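Local coordinates for protein unsaturated glucuronyl hydrolase (Streptococcus agalactiae, PDB 2ZZR) that hydrolyses unsaturated hyaluronan, chondroitin and heparin disaccharides, releasing the unsaturated uronic acid left by polysaccharide lyases, at residues M335-I343 against Y382-Y390. Numbering follows the deposited sequence.
Sequences MHTMLRSLI and YLEALIRFY
Helix segments 335-343 and 382-390 cross steeply at -125°, more nearly antiparallel than parallel, their axes 11.2 Å apart at closest approach, with Leu339 facing Ala385 at mid-contact, where the CA atoms come within 7.6 Å. Leu339 is a knob in the hole formed by Tyr382, Ala385, Leu386 and Phe389. Leu339, its CG anti to the backbone N (chi1 -172°), splits its methyls: Leu339 CD1 goes to Ala385 CB at 3.9 Å, while Leu339 CD2 sits over the centre of the Phe389 ring, a CH-pi contact 3.5 Å from the centroid. That ring turns its edge, led by CE2, onto the face of His336, with the planes at 56°; His336 ND1 is hydrogen-bonded to Lys332 O, one turn earlier. Met335 CG and SD pass along the CZ and CE1 side of Phe389, adding an oblique Met-aromatic contact. At the other end Ile343 CG1 lies at the edge of the Tyr382 ring, 3.6 Å from OH, and Ile343 CD1 meets Leu386 CD2 at 3.7 Å. Helix 25-46 packs against Ile343, Tyr382 and Leu386, and helix 304-318 against Met335. The Leu339 knob joins helices 328-346 and 376-390, neighbours in the alpha-barrel of glycoside hydrolase family 88.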
loop_
_atom_site.group_PDB
_atom_site.type_symbol
_atom_site.label_atom_id
_atom_site.label_comp_id
_atom_site.label_asym_id
_atom_site.label_seq_id
_atom_site.Cartn_x
_atom_site.Cartn_y
_atom_site.Cartn_z
ATOM N N MET A 335 -10.182 -2.573 -12.775
ATOM C CA MET A 335 -9.434 -1.451 -12.197
ATOM C C MET A 335 -9.931 -0.089 -12.701
ATOM O O MET A 335 -9.946 0.878 -11.946
ATOM C CB MET A 335 -7.919 -1.618 -12.367
ATOM C CG MET A 335 -7.410 -1.510 -13.782
ATOM S SD MET A 335 -5.615 -1.499 -13.802
ATOM C CE MET A 335 -5.372 -1.206 -15.564
ATOM N N HIS A 336 -10.352 -0.027 -13.962
ATOM C CA HIS A 336 -10.975 1.182 -14.512
ATOM C C HIS A 336 -12.280 1.546 -13.796
ATOM O O HIS A 336 -12.491 2.721 -13.476
ATOM C CB HIS A 336 -11.225 1.032 -16.013
ATOM C CG HIS A 336 -10.057 1.427 -16.862
ATOM N ND1 HIS A 336 -8.973 0.604 -17.074
ATOM C CD2 HIS A 336 -9.811 2.560 -17.561
ATOM C CE1 HIS A 336 -8.111 1.210 -17.873
ATOM N NE2 HIS A 336 -8.598 2.396 -18.185
ATOM N N THR A 337 -13.136 0.548 -13.557
ATOM C CA THR A 337 -14.416 0.768 -12.881
ATOM C C THR A 337 -14.202 1.259 -11.449
ATOM O O THR A 337 -14.863 2.203 -11.002
ATOM C CB THR A 337 -15.279 -0.513 -12.853
ATOM O OG1 THR A 337 -15.268 -1.131 -14.144
ATOM C CG2 THR A 337 -16.715 -0.183 -12.470
ATOM N N MET A 338 -13.275 0.611 -10.745
ATOM C CA MET A 338 -12.950 0.942 -9.361
ATOM C C MET A 338 -12.378 2.353 -9.260
ATOM O O MET A 338 -12.816 3.151 -8.428
ATOM C CB MET A 338 -11.975 -0.092 -8.791
ATOM C CG MET A 338 -12.555 -1.515 -8.718
ATOM S SD MET A 338 -11.275 -2.794 -8.649
ATOM C CE MET A 338 -10.830 -2.677 -6.925
ATOM N N LEU A 339 -11.412 2.668 -10.123
ATOM C CA LEU A 339 -10.817 3.997 -10.125
ATOM C C LEU A 339 -11.837 5.066 -10.532
ATOM O O LEU A 339 -11.849 6.160 -9.958
ATOM C CB LEU A 339 -9.570 4.045 -11.016
ATOM C CG LEU A 339 -8.710 5.320 -10.981
ATOM C CD1 LEU A 339 -8.308 5.752 -9.556
ATOM C CD2 LEU A 339 -7.477 5.143 -11.852
ATOM N N ARG A 340 -12.685 4.749 -11.511
ATOM C CA ARG A 340 -13.754 5.671 -11.916
ATOM C C ARG A 340 -14.634 6.036 -10.720
ATOM O O ARG A 340 -14.909 7.213 -10.489
ATOM C CB ARG A 340 -14.620 5.091 -13.037
ATOM C CG ARG A 340 -15.760 6.035 -13.445
ATOM C CD ARG A 340 -16.625 5.483 -14.567
ATOM N NE ARG A 340 -15.915 5.398 -15.844
ATOM C CZ ARG A 340 -15.597 6.440 -16.612
ATOM N NH1 ARG A 340 -15.909 7.676 -16.243
ATOM N NH2 ARG A 340 -14.956 6.245 -17.757
ATOM N N SER A 341 -15.061 5.024 -9.965
ATOM C CA SER A 341 -15.875 5.254 -8.773
ATOM C C SER A 341 -15.156 6.121 -7.740
ATOM O O SER A 341 -15.762 7.024 -7.158
ATOM C CB SER A 341 -16.320 3.940 -8.144
ATOM O OG SER A 341 -17.359 3.355 -8.905
ATOM N N LEU A 342 -13.864 5.866 -7.523
ATOM C CA LEU A 342 -13.098 6.699 -6.602
ATOM C C LEU A 342 -13.103 8.163 -7.052
ATOM O O LEU A 342 -13.390 9.063 -6.257
ATOM C CB LEU A 342 -11.668 6.175 -6.429
ATOM C CG LEU A 342 -11.502 4.826 -5.722
ATOM C CD1 LEU A 342 -10.032 4.465 -5.642
ATOM C CD2 LEU A 342 -12.128 4.822 -4.319
ATOM N N ILE A 343 -12.813 8.388 -8.332
ATOM C CA ILE A 343 -12.761 9.732 -8.896
ATOM C C ILE A 343 -14.118 10.429 -8.782
ATOM O O ILE A 343 -14.198 11.579 -8.331
ATOM C CB ILE A 343 -12.329 9.704 -10.393
ATOM C CG1 ILE A 343 -10.864 9.279 -10.526
ATOM C CG2 ILE A 343 -12.537 11.076 -11.049
ATOM C CD1 ILE A 343 -10.481 8.843 -11.939
ATOM N N TYR A 382 -4.394 6.538 -4.182
ATOM C CA TYR A 382 -5.326 7.120 -5.141
ATOM C C TYR A 382 -4.557 7.927 -6.194
ATOM O O TYR A 382 -4.720 7.710 -7.399
ATOM C CB TYR A 382 -6.364 7.986 -4.415
ATOM C CG TYR A 382 -7.223 8.844 -5.318
ATOM C CD1 TYR A 382 -8.106 8.266 -6.232
ATOM C CD2 TYR A 382 -7.163 10.238 -5.242
ATOM C CE1 TYR A 382 -8.900 9.056 -7.060
ATOM C CE2 TYR A 382 -7.959 11.040 -6.062
ATOM C CZ TYR A 382 -8.818 10.440 -6.968
ATOM O OH TYR A 382 -9.613 11.216 -7.782
ATOM N N LEU A 383 -3.703 8.840 -5.739
ATOM C CA LEU A 383 -2.883 9.623 -6.664
ATOM C C LEU A 383 -1.892 8.745 -7.451
ATOM O O LEU A 383 -1.666 8.977 -8.636
ATOM C CB LEU A 383 -2.169 10.765 -5.940
ATOM C CG LEU A 383 -1.398 11.778 -6.793
ATOM C CD1 LEU A 383 -2.301 12.400 -7.860
ATOM C CD2 LEU A 383 -0.790 12.849 -5.893
ATOM N N GLU A 384 -1.324 7.724 -6.808
ATOM C CA GLU A 384 -0.451 6.792 -7.527
ATOM C C GLU A 384 -1.214 6.079 -8.645
ATOM O O GLU A 384 -0.677 5.894 -9.745
ATOM C CB GLU A 384 0.214 5.779 -6.586
ATOM C CG GLU A 384 1.360 5.046 -7.266
ATOM C CD GLU A 384 1.765 3.783 -6.541
ATOM O OE1 GLU A 384 2.535 3.888 -5.571
ATOM O OE2 GLU A 384 1.331 2.691 -6.965
ATOM N N ALA A 385 -2.461 5.689 -8.374
ATOM C CA ALA A 385 -3.303 5.052 -9.388
ATOM C C ALA A 385 -3.534 5.998 -10.560
ATOM O O ALA A 385 -3.428 5.598 -11.723
ATOM C CB ALA A 385 -4.638 4.611 -8.796
ATOM N N LEU A 386 -3.840 7.255 -10.244
ATOM C CA LEU A 386 -4.064 8.261 -11.278
ATOM C C LEU A 386 -2.831 8.426 -12.163
ATOM O O LEU A 386 -2.938 8.396 -13.408
ATOM C CB LEU A 386 -4.467 9.593 -10.646
ATOM C CG LEU A 386 -5.857 9.616 -10.000
ATOM C CD1 LEU A 386 -6.083 10.986 -9.333
ATOM C CD2 LEU A 386 -6.957 9.307 -11.012
ATOM N N ILE A 387 -1.669 8.577 -11.523
ATOM C CA ILE A 387 -0.390 8.744 -12.223
ATOM C C ILE A 387 -0.015 7.479 -13.019
ATOM O O ILE A 387 0.459 7.578 -14.156
ATOM C CB ILE A 387 0.755 9.183 -11.251
ATOM C CG1 ILE A 387 0.492 10.594 -10.685
ATOM C CG2 ILE A 387 2.151 9.096 -11.912
ATOM C CD1 ILE A 387 0.454 11.738 -11.723
ATOM N N ARG A 388 -0.256 6.304 -12.433
ATOM C CA ARG A 388 -0.080 5.033 -13.151
ATOM C C ARG A 388 -0.852 5.003 -14.472
ATOM O O ARG A 388 -0.316 4.582 -15.502
ATOM C CB ARG A 388 -0.517 3.847 -12.284
ATOM C CG ARG A 388 0.558 3.337 -11.324
ATOM C CD ARG A 388 -0.031 2.269 -10.398
ATOM N NE ARG A 388 1.008 1.605 -9.608
ATOM C CZ ARG A 388 1.755 0.593 -10.048
ATOM N NH1 ARG A 388 1.576 0.102 -11.273
ATOM N NH2 ARG A 388 2.687 0.066 -9.262
ATOM N N PHE A 389 -2.109 5.439 -14.436
ATOM C CA PHE A 389 -2.973 5.405 -15.620
ATOM C C PHE A 389 -2.534 6.427 -16.659
ATOM O O PHE A 389 -2.662 6.195 -17.870
ATOM C CB PHE A 389 -4.421 5.682 -15.218
ATOM C CG PHE A 389 -5.193 4.462 -14.829
ATOM C CD1 PHE A 389 -4.717 3.592 -13.846
ATOM C CD2 PHE A 389 -6.422 4.195 -15.421
ATOM C CE1 PHE A 389 -5.452 2.468 -13.474
ATOM C CE2 PHE A 389 -7.162 3.076 -15.056
ATOM C CZ PHE A 389 -6.675 2.211 -14.081
ATOM N N TYR A 390 -2.018 7.549 -16.167
ATOM C CA TYR A 390 -1.747 8.729 -16.984
ATOM C C TYR A 390 -0.418 8.690 -17.738
ATOM O O TYR A 390 -0.303 9.221 -18.852
ATOM C CB TYR A 390 -1.799 9.977 -16.105
ATOM C CG TYR A 390 -1.812 11.265 -16.891
ATOM C CD1 TYR A 390 -2.967 11.682 -17.554
ATOM C CD2 TYR A 390 -0.676 12.060 -16.970
ATOM C CE1 TYR A 390 -2.988 12.870 -18.278
ATOM C CE2 TYR A 390 -0.682 13.250 -17.701
ATOM C CZ TYR A 390 -1.840 13.641 -18.346
ATOM O OH TYR A 390 -1.853 14.819 -19.054
#